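PDB 4RZL: restriction endonuclease LpnPI from Legionella pneumophila subsp. pneumophila str. Philadelphia 1, which recognises modified cytosines in DNA through this N-terminal, SRA-type domain and probably cuts the DNA with a nuclease domain in the rest of the protein. Local coordinates for residues A[164-169]-A[179-184]; A[77-82]-A[89-94]; A[83-88]-A[155-160]; A[113-118]-A[127-132]. One frame throughout, in Å; residues are numbered along the deposited sequence.

Contact 1 (A[164-169]-A[179-184]); sequences DDLIAV and QNYRAI
L166 lies against the aromatic face of Y181, and this is the tight side of two antiparallel strands whose short axes run 153° apart. L166 CG stands 4.1 Å from the centroid of the Y181 ring and 28° off its normal, which meets the criterion for a CH-pi contact. With CG anti to the backbone N (chi1 -176°), the leucine can also bring CD1 to 3.6 Å from A183 CB. Helix 108-119 covers this face, with F116 on A183 and K113 on Y181, while Y181 OH hydrogen-bonds H102.

Four backbone bonds join the hydrogen-bonded pairs I167/R182 and V169/N180; among them, V169 N reaches N180 O at 2.7 Å. A fifth runs from I184 N to D165 O at 2.8 Å, beyond the last bridge. The face carrying I167, V169 and R182 is looser and wetter. V169 CG1 comes no nearer than 4.0 Å to R182 CB, and the extended arginine carries its guanidinium beside I167 to meet two waters. Both waters donate to D164 O, one of them at 2.6 Å, and accept only weak bonds from R182 NH1. The other, 2.8 Å from R182 O, donates to that atom too, linking the D164 carbonyl to one already used by I167 N in the ladder. The pairing is that of an antiparallel beta hairpin, 166-173 with 176-187, whose second strand also joins strand 87-91 in the main sheet.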
loop_
_atom_site.group_PDB
_atom_site.type_symbol
_atom_site.label_atom_id
_atom_site.label_comp_id
_atom_site.label_asym_id
_atom_site.label_seq_id
_atom_site.Cartn_x
_atom_site.Cartn_y
_atom_site.Cartn_z
ATOM N N ASP A 164 17.825 -5.655 -5.469
ATOM C CA ASP A 164 17.444 -4.274 -5.759
ATOM C C ASP A 164 16.035 -3.836 -5.309
ATOM O O ASP A 164 15.786 -2.643 -5.161
ATOM C CB ASP A 164 17.577 -4.010 -7.261
ATOM C CG ASP A 164 19.021 -4.104 -7.749
ATOM O OD1 ASP A 164 19.952 -3.925 -6.934
ATOM O OD2 ASP A 164 19.219 -4.336 -8.957
ATOM N N ASP A 165 15.103 -4.764 -5.130
ATOM C CA ASP A 165 13.719 -4.342 -4.882
ATOM C C ASP A 165 13.411 -4.120 -3.388
ATOM O O ASP A 165 12.336 -3.626 -3.038
ATOM C CB ASP A 165 12.721 -5.337 -5.508
ATOM C CG ASP A 165 12.833 -6.735 -4.947
ATOM O OD1 ASP A 165 13.581 -6.936 -3.968
ATOM O OD2 ASP A 165 12.124 -7.638 -5.466
ATOM N N LEU A 166 14.335 -4.524 -2.518
ATOM C CA LEU A 166 14.257 -4.199 -1.093
ATOM C C LEU A 166 15.661 -3.931 -0.584
ATOM O O LEU A 166 16.432 -4.857 -0.363
ATOM C CB LEU A 166 13.604 -5.316 -0.279
ATOM C CG LEU A 166 13.421 -4.973 1.212
ATOM C CD1 LEU A 166 12.478 -3.786 1.361
ATOM C CD2 LEU A 166 12.888 -6.162 2.014
ATOM N N ILE A 167 15.984 -2.655 -0.406
ATOM C CA ILE A 167 17.337 -2.234 -0.042
ATOM C C ILE A 167 17.303 -1.571 1.317
ATOM O O ILE A 167 16.462 -0.704 1.561
ATOM C CB ILE A 167 17.914 -1.250 -1.073
ATOM C CG1 ILE A 167 17.918 -1.869 -2.469
ATOM C CG2 ILE A 167 19.325 -0.815 -0.696
ATOM C CD1 ILE A 167 18.226 -0.882 -3.555
ATOM N N ALA A 168 18.188 -1.994 2.213
ATOM C CA ALA A 168 18.398 -1.260 3.457
ATOM C C ALA A 168 19.257 -0.032 3.160
ATOM O O ALA A 168 20.440 -0.155 2.879
ATOM C CB ALA A 168 19.059 -2.154 4.511
ATOM N N VAL A 169 18.675 1.156 3.202
ATOM C CA VAL A 169 19.463 2.347 2.906
ATOM C C VAL A 169 19.869 3.049 4.198
ATOM O O VAL A 169 19.179 2.951 5.222
ATOM C CB VAL A 169 18.699 3.338 2.003
ATOM C CG1 VAL A 169 18.251 2.653 0.723
ATOM C CG2 VAL A 169 17.488 3.903 2.744
ATOM N N GLN A 179 19.399 2.758 9.482
ATOM C CA GLN A 179 18.945 2.152 8.228
ATOM C C GLN A 179 17.426 2.063 8.124
ATOM O O GLN A 179 16.718 1.953 9.129
ATOM C CB GLN A 179 19.544 0.753 8.070
ATOM C CG GLN A 179 21.050 0.713 7.835
ATOM C CD GLN A 179 21.539 -0.704 7.607
ATOM O OE1 GLN A 179 21.402 -1.567 8.479
ATOM N NE2 GLN A 179 22.087 -0.958 6.416
ATOM N N ASN A 180 16.939 2.103 6.891
ATOM C CA ASN A 180 15.519 1.986 6.616
ATOM C C ASN A 180 15.356 1.274 5.274
ATOM O O ASN A 180 16.262 1.300 4.438
ATOM C CB ASN A 180 14.851 3.378 6.592
ATOM C CG ASN A 180 13.309 3.308 6.684
ATOM O OD1 ASN A 180 12.730 2.312 7.160
ATOM N ND2 ASN A 180 12.647 4.362 6.196
ATOM N N TYR A 181 14.207 0.648 5.051
ATOM C CA TYR A 181 14.004 -0.043 3.783
ATOM C C TYR A 181 13.514 0.892 2.687
ATOM O O TYR A 181 12.683 1.781 2.911
ATOM C CB TYR A 181 13.006 -1.188 3.948
ATOM C CG TYR A 181 13.612 -2.470 4.474
ATOM C CD1 TYR A 181 14.796 -2.989 3.939
ATOM C CD2 TYR A 181 13.021 -3.144 5.530
ATOM C CE1 TYR A 181 15.347 -4.155 4.435
ATOM C CE2 TYR A 181 13.566 -4.313 6.032
ATOM C CZ TYR A 181 14.726 -4.810 5.480
ATOM O OH TYR A 181 15.249 -5.972 5.981
ATOM N N ARG A 182 14.052 0.680 1.497
ATOM C CA ARG A 182 13.467 1.202 0.276
ATOM C C ARG A 182 12.896 -0.002 -0.464
ATOM O O ARG A 182 13.641 -0.904 -0.867
ATOM C CB ARG A 182 14.512 1.940 -0.560
ATOM C CG ARG A 182 14.043 2.422 -1.918
ATOM C CD ARG A 182 15.241 3.011 -2.627
ATOM N NE ARG A 182 14.933 3.644 -3.895
ATOM C CZ ARG A 182 15.077 3.049 -5.075
ATOM N NH1 ARG A 182 15.500 1.791 -5.134
ATOM N NH2 ARG A 182 14.792 3.707 -6.191
ATOM N N ALA A 183 11.577 -0.037 -0.604
ATOM C CA ALA A 183 10.895 -1.210 -1.153
ATOM C C ALA A 183 10.216 -0.876 -2.468
ATOM O O ALA A 183 9.561 0.153 -2.573
ATOM C CB ALA A 183 9.858 -1.749 -0.146
ATOM N N ILE A 184 10.335 -1.763 -3.453
ATOM C CA ILE A 184 9.765 -1.516 -4.777
ATOM C C ILE A 184 8.629 -2.515 -5.067
ATOM O O ILE A 184 8.795 -3.724 -4.919
ATOM C CB ILE A 184 10.853 -1.595 -5.871
ATOM C CG1 ILE A 184 11.988 -0.612 -5.551
ATOM C CG2 ILE A 184 10.255 -1.352 -7.281
ATOM C CD1 ILE A 184 12.987 -0.397 -6.683
HETATM O O HOH W 1 14.918 -0.704 -3.402
HETATM O O HOH W 2 16.606 -0.416 -6.334
#

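Contact 2 (A[77-82]-A[89-94]); sequences WPDSID and IYYGDN
S80 and I89 form an antiparallel hydrogen-bonded pair, the one bridge between these segments of the beta hairpin 80-82/87-91. S80 N donates to I89 O at 2.9 Å, and I89 N returns the bond to S80 O at 2.8 Å. Before S80 the chain leaves strand geometry: P78 is the centre of an inverse gamma turn, and D79 N bonds back to W77 O.

The D79 side chain continues the ladder where the backbone no longer can. Its CG lies beside its own N (chi1 -61°), and OD1 accepts Y91 N at 2.7 Å, approached nearly along the carboxylate C-O axis. D79 OD2 bonds T70 OG1, outside the hairpin, and also lies 2.6 Å from a water that reaches Y91 O, which should restrain the carboxylate's rotation. D79 OD1 also sits in the plane of the Y91 ring, at its edge, 3.3 Å from CD1.

The Y91 ring packs against the turn residues W77 and P78. W77 CA lies over one face of the ring, and P78 CD approaches Y91 CE1 obliquely at 3.4 Å. The indole and phenol planes are inclined at 59°, with Y91 CD2 in the plane of the indole and 3.5 Å from W77 CE3.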
loop_
_atom_site.group_PDB
_atom_site.type_symbol
_atom_site.label_atom_id
_atom_site.label_comp_id
_atom_site.label_asym_id
_atom_site.label_seq_id
_atom_site.Cartn_x
_atom_site.Cartn_y
_atom_site.Cartn_z
ATOM N N TRP A 77 12.451 11.036 2.540
ATOM C CA TRP A 77 11.977 9.693 2.202
ATOM C C TRP A 77 11.043 9.792 1.008
ATOM O O TRP A 77 9.824 9.796 1.158
ATOM C CB TRP A 77 11.282 9.043 3.396
ATOM C CG TRP A 77 12.121 9.070 4.628
ATOM C CD1 TRP A 77 11.996 9.923 5.691
ATOM C CD2 TRP A 77 13.229 8.216 4.926
ATOM N NE1 TRP A 77 12.957 9.645 6.635
ATOM C CE2 TRP A 77 13.727 8.605 6.189
ATOM C CE3 TRP A 77 13.858 7.167 4.245
ATOM C CZ2 TRP A 77 14.812 7.976 6.784
ATOM C CZ3 TRP A 77 14.936 6.551 4.837
ATOM C CH2 TRP A 77 15.402 6.955 6.099
ATOM N N PRO A 78 11.623 9.882 -0.191
ATOM C CA PRO A 78 10.837 10.222 -1.379
ATOM C C PRO A 78 9.964 9.072 -1.936
ATOM O O PRO A 78 10.294 8.536 -3.001
ATOM C CB PRO A 78 11.922 10.617 -2.388
ATOM C CG PRO A 78 13.107 9.786 -1.994
ATOM C CD PRO A 78 13.049 9.654 -0.499
ATOM N N ASP A 79 8.868 8.716 -1.262
ATOM C CA ASP A 79 7.933 7.748 -1.845
ATOM C C ASP A 79 7.456 8.251 -3.199
ATOM O O ASP A 79 7.247 9.452 -3.370
ATOM C CB ASP A 79 6.726 7.507 -0.946
ATOM C CG ASP A 79 7.104 6.940 0.409
ATOM O OD1 ASP A 79 8.035 6.115 0.496
ATOM O OD2 ASP A 79 6.444 7.306 1.394
ATOM N N SER A 80 7.283 7.350 -4.163
ATOM C CA SER A 80 6.851 7.781 -5.492
ATOM C C SER A 80 6.115 6.706 -6.282
ATOM O O SER A 80 6.301 5.502 -6.073
ATOM C CB SER A 80 8.052 8.254 -6.316
ATOM O OG SER A 80 8.921 7.167 -6.564
ATOM N N ILE A 81 5.283 7.160 -7.209
ATOM C CA ILE A 81 4.628 6.259 -8.142
ATOM C C ILE A 81 5.053 6.662 -9.550
ATOM O O ILE A 81 5.109 7.850 -9.882
ATOM C CB ILE A 81 3.093 6.298 -8.011
ATOM C CG1 ILE A 81 2.432 5.355 -9.015
ATOM C CG2 ILE A 81 2.564 7.719 -8.215
ATOM C CD1 ILE A 81 0.920 5.426 -8.958
ATOM N N ASP A 82 5.442 5.678 -10.347
ATOM C CA ASP A 82 5.682 5.907 -11.758
ATOM C C ASP A 82 4.494 5.319 -12.516
ATOM O O ASP A 82 4.406 4.106 -12.704
ATOM C CB ASP A 82 7.007 5.283 -12.196
ATOM C CG ASP A 82 7.354 5.592 -13.656
ATOM O OD1 ASP A 82 6.428 5.713 -14.495
ATOM O OD2 ASP A 82 8.558 5.721 -13.972
ATOM N N ILE A 89 7.547 3.142 -5.337
ATOM C CA ILE A 89 8.703 3.102 -4.447
ATOM C C ILE A 89 8.288 3.622 -3.085
ATOM O O ILE A 89 7.755 4.724 -2.980
ATOM C CB ILE A 89 9.871 3.929 -4.984
ATOM C CG1 ILE A 89 10.331 3.357 -6.326
ATOM C CG2 ILE A 89 11.022 3.933 -3.977
ATOM C CD1 ILE A 89 11.417 4.172 -6.976
ATOM N N TYR A 90 8.539 2.816 -2.057
ATOM C CA TYR A 90 8.004 3.030 -0.719
ATOM C C TYR A 90 9.083 2.888 0.347
ATOM O O TYR A 90 9.841 1.919 0.329
ATOM C CB TYR A 90 6.886 2.022 -0.459
ATOM C CG TYR A 90 6.308 2.048 0.934
ATOM C CD1 TYR A 90 5.356 2.992 1.297
ATOM C CD2 TYR A 90 6.700 1.110 1.881
ATOM C CE1 TYR A 90 4.813 2.999 2.573
ATOM C CE2 TYR A 90 6.164 1.114 3.169
ATOM C CZ TYR A 90 5.223 2.056 3.506
ATOM O OH TYR A 90 4.686 2.050 4.779
ATOM N N TYR A 91 9.160 3.839 1.272
ATOM C CA TYR A 91 10.165 3.768 2.333
ATOM C C TYR A 91 9.556 3.266 3.633
ATOM O O TYR A 91 8.419 3.609 3.971
ATOM C CB TYR A 91 10.834 5.132 2.535
ATOM C CG TYR A 91 11.797 5.461 1.417
ATOM C CD1 TYR A 91 11.355 6.087 0.259
ATOM C CD2 TYR A 91 13.140 5.106 1.502
ATOM C CE1 TYR A 91 12.220 6.362 -0.775
ATOM C CE2 TYR A 91 14.028 5.404 0.470
ATOM C CZ TYR A 91 13.560 6.029 -0.664
ATOM O OH TYR A 91 14.418 6.314 -1.705
ATOM N N GLY A 92 10.312 2.517 4.369
ATOM C CA GLY A 92 9.878 1.832 5.524
ATOM C C GLY A 92 9.713 2.712 6.748
ATOM O O GLY A 92 9.860 3.840 6.695
ATOM N N ASP A 93 9.352 2.103 7.824
ATOM C CA ASP A 93 8.937 2.742 8.985
ATOM C C ASP A 93 10.055 2.980 10.048
ATOM O O ASP A 93 9.741 3.017 11.127
ATOM C CB ASP A 93 7.703 2.118 9.595
ATOM C CG ASP A 93 7.923 0.692 10.128
ATOM O OD1 ASP A 93 8.864 0.040 9.832
ATOM O OD2 ASP A 93 7.099 0.223 10.797
ATOM N N ASN A 94 11.263 3.039 9.659
ATOM C CA ASN A 94 12.346 3.384 10.563
ATOM C C ASN A 94 12.911 4.737 10.139
ATOM O O ASN A 94 13.906 4.843 9.559
ATOM C CB ASN A 94 13.457 2.312 10.651
ATOM C CG ASN A 94 14.438 2.553 11.823
ATOM O OD1 ASN A 94 14.066 3.057 12.778
ATOM N ND2 ASN A 94 15.656 2.190 11.673
HETATM O O HOH W 3 6.790 5.975 3.659
#

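Contact 3 (A[83-88]-A[155-160]); sequences TSKGQF and PGYPGL
Q87 and Y157 cross at about a right angle, the glutamine amide plane standing 90° to the phenol ring. Q87 NE2 lies 3.2 Å above the Y157 ring plane, over its centre, with Y157 CG its nearest ring atom at 3.3 Å. The extended Q87 chain, with CG anti to the backbone N (chi1 -172°), carries the amide there, and its CB passes Y157 CE1 at 3.6 Å on the way. P158 CD covers the opposite face, 3.4 Å from the Y157 ring plane but toward the rim, so both faces are occupied.

The phenol is held at its edge as well. Y157 OH donates to K85 O at 2.6 Å; the bond meets the carbonyl at a C=O...donor angle of 128°. K85 CB flanks the Y157 hydroxyl OH at 3.4 Å, and G86 O also lies in the ring plane at the edge.

Both backbones are bent where they present these groups. G86 and Q87 face D82 in a G1 beta bulge, while Y157 opens a type II beta turn to L160. The contact thus joins the start of strand 87-91 to the loop after strand 147-155 at the surface of the domain. An amide nitrogen centred on the ring, its plane perpendicular, is consistent with an N-H directed at the pi cloud; with the short hydroxyl bond, this suggests that polar interactions, together with the packing of Q87 CB and P158, restrain the ring's position and rotation.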
loop_
_atom_site.group_PDB
_atom_site.type_symbol
_atom_site.label_atom_id
_atom_site.label_comp_id
_atom_site.label_asym_id
_atom_site.label_seq_id
_atom_site.Cartn_x
_atom_site.Cartn_y
_atom_site.Cartn_z
ATOM N N THR A 83 3.586 6.186 -12.940
ATOM C CA THR A 83 2.352 5.749 -13.599
ATOM C C THR A 83 2.612 5.021 -14.912
ATOM O O THR A 83 1.847 4.130 -15.283
ATOM C CB THR A 83 1.398 6.935 -13.880
ATOM O OG1 THR A 83 2.113 7.957 -14.584
ATOM C CG2 THR A 83 0.826 7.523 -12.582
ATOM N N SER A 84 3.687 5.382 -15.608
ATOM C CA SER A 84 3.979 4.774 -16.906
ATOM C C SER A 84 4.520 3.350 -16.739
ATOM O O SER A 84 4.364 2.517 -17.626
ATOM C CB SER A 84 4.973 5.643 -17.704
ATOM O OG SER A 84 6.286 5.554 -17.178
ATOM N N LYS A 85 5.112 3.064 -15.580
ATOM C CA LYS A 85 5.677 1.741 -15.313
ATOM C C LYS A 85 4.839 0.922 -14.334
ATOM O O LYS A 85 5.088 -0.270 -14.163
ATOM C CB LYS A 85 7.108 1.874 -14.774
ATOM C CG LYS A 85 8.109 2.365 -15.822
ATOM C CD LYS A 85 9.399 2.919 -15.207
ATOM C CE LYS A 85 10.201 1.864 -14.451
ATOM N NZ LYS A 85 10.835 0.852 -15.349
ATOM N N GLY A 86 3.858 1.547 -13.685
ATOM C CA GLY A 86 3.100 0.844 -12.654
ATOM C C GLY A 86 4.017 0.391 -11.529
ATOM O O GLY A 86 3.908 -0.726 -11.012
ATOM N N GLN A 87 4.949 1.264 -11.166
ATOM C CA GLN A 87 5.927 0.952 -10.141
ATOM C C GLN A 87 5.801 1.914 -8.965
ATOM O O GLN A 87 5.710 3.122 -9.149
ATOM C CB GLN A 87 7.341 1.019 -10.713
ATOM C CG GLN A 87 8.404 0.525 -9.746
ATOM C CD GLN A 87 9.791 0.619 -10.334
ATOM O OE1 GLN A 87 10.501 1.591 -10.108
ATOM N NE2 GLN A 87 10.182 -0.395 -11.099
ATOM N N PHE A 88 5.789 1.369 -7.758
ATOM C CA PHE A 88 5.682 2.187 -6.551
ATOM C C PHE A 88 6.927 2.032 -5.695
ATOM O O PHE A 88 7.316 0.919 -5.359
ATOM C CB PHE A 88 4.438 1.783 -5.754
ATOM C CG PHE A 88 4.219 2.584 -4.496
ATOM C CD1 PHE A 88 4.136 3.963 -4.542
ATOM C CD2 PHE A 88 4.059 1.946 -3.281
ATOM C CE1 PHE A 88 3.923 4.711 -3.395
ATOM C CE2 PHE A 88 3.829 2.687 -2.115
ATOM C CZ PHE A 88 3.768 4.077 -2.182
ATOM N N PRO A 155 4.824 -7.215 -4.062
ATOM C CA PRO A 155 6.263 -6.979 -3.875
ATOM C C PRO A 155 7.078 -7.316 -5.110
ATOM O O PRO A 155 6.812 -8.330 -5.752
ATOM C CB PRO A 155 6.637 -7.914 -2.706
ATOM C CG PRO A 155 5.303 -8.188 -1.990
ATOM C CD PRO A 155 4.288 -8.203 -3.102
ATOM N N GLY A 156 8.067 -6.484 -5.416
ATOM C CA GLY A 156 8.977 -6.749 -6.511
ATOM C C GLY A 156 8.516 -6.089 -7.792
ATOM O O GLY A 156 7.459 -5.443 -7.839
ATOM N N TYR A 157 9.311 -6.257 -8.840
ATOM C CA TYR A 157 9.013 -5.644 -10.131
ATOM C C TYR A 157 9.710 -6.455 -11.222
ATOM O O TYR A 157 10.841 -6.883 -11.023
ATOM C CB TYR A 157 9.467 -4.168 -10.160
ATOM C CG TYR A 157 8.898 -3.430 -11.351
ATOM C CD1 TYR A 157 7.638 -2.851 -11.291
ATOM C CD2 TYR A 157 9.596 -3.360 -12.550
ATOM C CE1 TYR A 157 7.095 -2.206 -12.385
ATOM C CE2 TYR A 157 9.061 -2.719 -13.660
ATOM C CZ TYR A 157 7.811 -2.147 -13.568
ATOM O OH TYR A 157 7.271 -1.511 -14.659
ATOM N N PRO A 158 9.033 -6.684 -12.367
ATOM C CA PRO A 158 9.678 -7.467 -13.437
ATOM C C PRO A 158 11.029 -6.886 -13.839
ATOM O O PRO A 158 11.128 -5.684 -14.095
ATOM C CB PRO A 158 8.673 -7.405 -14.599
ATOM C CG PRO A 158 7.672 -6.342 -14.234
ATOM C CD PRO A 158 7.665 -6.262 -12.731
ATOM N N GLY A 159 12.064 -7.722 -13.825
ATOM C CA GLY A 159 13.405 -7.285 -14.188
ATOM C C GLY A 159 14.254 -6.772 -13.036
ATOM O O GLY A 159 15.442 -6.518 -13.213
ATOM N N LEU A 160 13.661 -6.606 -11.854
ATOM C CA LEU A 160 14.431 -6.200 -10.674
ATOM C C LEU A 160 14.803 -7.396 -9.806
ATOM O O LEU A 160 13.947 -8.211 -9.453
ATOM C CB LEU A 160 13.662 -5.186 -9.813
ATOM C CG LEU A 160 13.487 -3.752 -10.292
ATOM C CD1 LEU A 160 12.951 -2.937 -9.140
ATOM C CD2 LEU A 160 14.795 -3.165 -10.809
#

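Contact 4 (A[113-118]-A[127-132]); sequences KMLFDS and RIVPPI
M114 O accepts S118 N at 2.9 Å, the usual i to i+4 bond of helix 108-119, and I128 CD1 of the following loop rests on the same oxygen at 3.9 Å. The carbonyl of the next residue, L115 O, is bonded by T119 OG1 and touched by V129 CG2. Aliphatic groups of the loop thus lie against two helix carbonyls that already have donors within the helix; S118 also has a backbone bond with R126.

S118 points at the loop. Its OG, anti to the backbone N (chi1 173°), lies 3.4 Å from I128 CG1. R127 N is also close to OG, but the angle is too poor for a hydrogen bond. I128 has a strained shape, perhaps imposed by the packing against S118: CG1 sits between its backbone N and carbonyl carbon, and chi2 is 96°, away from any staggered value.

These residues belong to a helix-loop-strand connection, in which the chain turns back along helix 108-119 before entering strand 132-137 of the large sheet. The loop is tied down from another side by K218, whose NZ bonds both R127 O and V129 O.

L115 carries the buried end. Its CD2 meets P130 CD at 3.6 Å, the two side chains crossing at about a right angle, and lies 4.1 Å from I128 CD1. The other branch turns to the sheet, where L115 CD1 and I132 CD1 approach tip to tip at 4.1 Å. I66 of strand 65-70 packs on both L115 and P130, and L68 of the same strand on I132.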
loop_
_atom_site.group_PDB
_atom_site.type_symbol
_atom_site.label_atom_id
_atom_site.label_comp_id
_atom_site.label_asym_id
_atom_site.label_seq_id
_atom_site.Cartn_x
_atom_site.Cartn_y
_atom_site.Cartn_z
ATOM N N LYS A 113 10.385 -7.235 5.066
ATOM C CA LYS A 113 11.399 -8.264 4.851
ATOM C C LYS A 113 10.749 -9.631 4.600
ATOM O O LYS A 113 11.147 -10.375 3.698
ATOM C CB LYS A 113 12.366 -8.345 6.039
ATOM C CG LYS A 113 13.430 -9.429 5.839
ATOM C CD LYS A 113 14.346 -9.611 7.050
ATOM C CE LYS A 113 15.270 -10.827 6.878
ATOM N NZ LYS A 113 15.902 -10.834 5.511
ATOM N N MET A 114 9.736 -9.960 5.391
ATOM C CA MET A 114 9.036 -11.237 5.227
ATOM C C MET A 114 8.362 -11.362 3.865
ATOM O O MET A 114 8.448 -12.408 3.222
ATOM C CB MET A 114 7.987 -11.417 6.323
ATOM C CG MET A 114 8.578 -11.762 7.681
ATOM S SD MET A 114 7.286 -11.845 8.921
ATOM C CE MET A 114 6.049 -12.787 8.017
ATOM N N LEU A 115 7.710 -10.283 3.440
ATOM C CA LEU A 115 6.971 -10.263 2.184
ATOM C C LEU A 115 7.889 -10.416 0.978
ATOM O O LEU A 115 7.583 -11.174 0.058
ATOM C CB LEU A 115 6.178 -8.969 2.052
ATOM C CG LEU A 115 5.052 -8.721 3.036
ATOM C CD1 LEU A 115 4.418 -7.386 2.699
ATOM C CD2 LEU A 115 4.047 -9.820 2.949
ATOM N N PHE A 116 9.019 -9.712 0.972
ATOM C CA PHE A 116 9.932 -9.843 -0.164
ATOM C C PHE A 116 10.669 -11.198 -0.152
ATOM O O PHE A 116 10.839 -11.822 -1.207
ATOM C CB PHE A 116 10.917 -8.666 -0.195
ATOM C CG PHE A 116 10.309 -7.409 -0.754
ATOM C CD1 PHE A 116 9.456 -6.628 0.028
ATOM C CD2 PHE A 116 10.533 -7.043 -2.076
ATOM C CE1 PHE A 116 8.864 -5.479 -0.494
ATOM C CE2 PHE A 116 9.939 -5.894 -2.610
ATOM C CZ PHE A 116 9.107 -5.109 -1.811
ATOM N N ASP A 117 11.042 -11.686 1.029
ATOM C CA ASP A 117 11.685 -13.004 1.121
ATOM C C ASP A 117 10.740 -14.122 0.644
ATOM O O ASP A 117 11.159 -15.037 -0.045
ATOM C CB ASP A 117 12.164 -13.283 2.554
ATOM C CG ASP A 117 13.359 -12.399 2.959
ATOM O OD1 ASP A 117 13.932 -11.726 2.076
ATOM O OD2 ASP A 117 13.742 -12.398 4.150
ATOM N N SER A 118 9.470 -14.040 1.027
ATOM C CA SER A 118 8.452 -14.955 0.527
ATOM C C SER A 118 8.358 -14.888 -1.002
ATOM O O SER A 118 8.315 -15.915 -1.694
ATOM C CB SER A 118 7.091 -14.618 1.149
ATOM O OG SER A 118 6.057 -15.392 0.569
ATOM N N ARG A 127 3.596 -17.399 -0.824
ATOM C CA ARG A 127 2.510 -18.025 -0.065
ATOM C C ARG A 127 1.887 -17.117 1.001
ATOM O O ARG A 127 0.667 -17.094 1.182
ATOM C CB ARG A 127 3.009 -19.307 0.608
ATOM C CG ARG A 127 1.917 -20.112 1.297
ATOM C CD ARG A 127 0.904 -20.628 0.281
ATOM N NE ARG A 127 1.564 -21.159 -0.913
ATOM C CZ ARG A 127 1.990 -22.413 -1.045
ATOM N NH1 ARG A 127 1.821 -23.280 -0.055
ATOM N NH2 ARG A 127 2.587 -22.799 -2.170
ATOM N N ILE A 128 2.718 -16.375 1.718
ATOM C CA ILE A 128 2.204 -15.591 2.833
ATOM C C ILE A 128 1.923 -14.146 2.442
ATOM O O ILE A 128 1.511 -13.346 3.270
ATOM C CB ILE A 128 3.170 -15.634 4.031
ATOM C CG1 ILE A 128 4.558 -15.146 3.618
ATOM C CG2 ILE A 128 3.265 -17.059 4.586
ATOM C CD1 ILE A 128 4.835 -13.680 3.923
ATOM N N VAL A 129 2.124 -13.825 1.173
ATOM C CA VAL A 129 1.903 -12.468 0.693
ATOM C C VAL A 129 0.418 -12.169 0.508
ATOM O O VAL A 129 -0.255 -12.819 -0.293
ATOM C CB VAL A 129 2.627 -12.227 -0.643
ATOM C CG1 VAL A 129 2.342 -10.810 -1.146
ATOM C CG2 VAL A 129 4.135 -12.486 -0.502
ATOM N N PRO A 130 -0.097 -11.179 1.252
ATOM C CA PRO A 130 -1.482 -10.744 1.112
ATOM C C PRO A 130 -1.625 -9.647 0.063
ATOM O O PRO A 130 -0.632 -9.084 -0.383
ATOM C CB PRO A 130 -1.805 -10.191 2.498
ATOM C CG PRO A 130 -0.510 -9.570 2.910
ATOM C CD PRO A 130 0.592 -10.429 2.317
ATOM N N PRO A 131 -2.864 -9.325 -0.310
ATOM C CA PRO A 131 -3.058 -8.144 -1.143
ATOM C C PRO A 131 -2.489 -6.909 -0.453
ATOM O O PRO A 131 -2.552 -6.793 0.773
ATOM C CB PRO A 131 -4.580 -8.039 -1.246
ATOM C CG PRO A 131 -5.073 -9.381 -0.976
ATOM C CD PRO A 131 -4.131 -10.023 -0.031
ATOM N N ILE A 132 -1.931 -5.999 -1.233
ATOM C CA ILE A 132 -1.466 -4.733 -0.687
ATOM C C ILE A 132 -2.224 -3.612 -1.383
ATOM O O ILE A 132 -2.310 -3.593 -2.621
ATOM C CB ILE A 132 0.053 -4.554 -0.872
ATOM C CG1 ILE A 132 0.812 -5.580 -0.026
ATOM C CG2 ILE A 132 0.476 -3.150 -0.496
ATOM C CD1 ILE A 132 2.286 -5.686 -0.369
#

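How the contacts relate
Contacts 1, 2 and 3 all reach one sheet through the neighbouring strands 87-91 and 176-187: contacts 1 and 2 are hairpins bonded to each other through A183 N and Y90 O, and contact 3 shares strand 87-91 with contact 2. Contact 4 lies apart from contact 2, nearest atoms about 7 Å away, yet F116 of its helix packs on D165 and A183 of contact 1 and on P155 of contact 3. Contacts 2 and 4 are mostly buried, contact 1 partly so, and contact 3 is at the surface. Backbone ladders dominate contact 1, a carboxylate extends a shorter one in contact 2, in contact 3 an amide meets a tyrosine ring whose hydroxyl bonds a backbone carbonyl, and contact 4 is chiefly aliphatic.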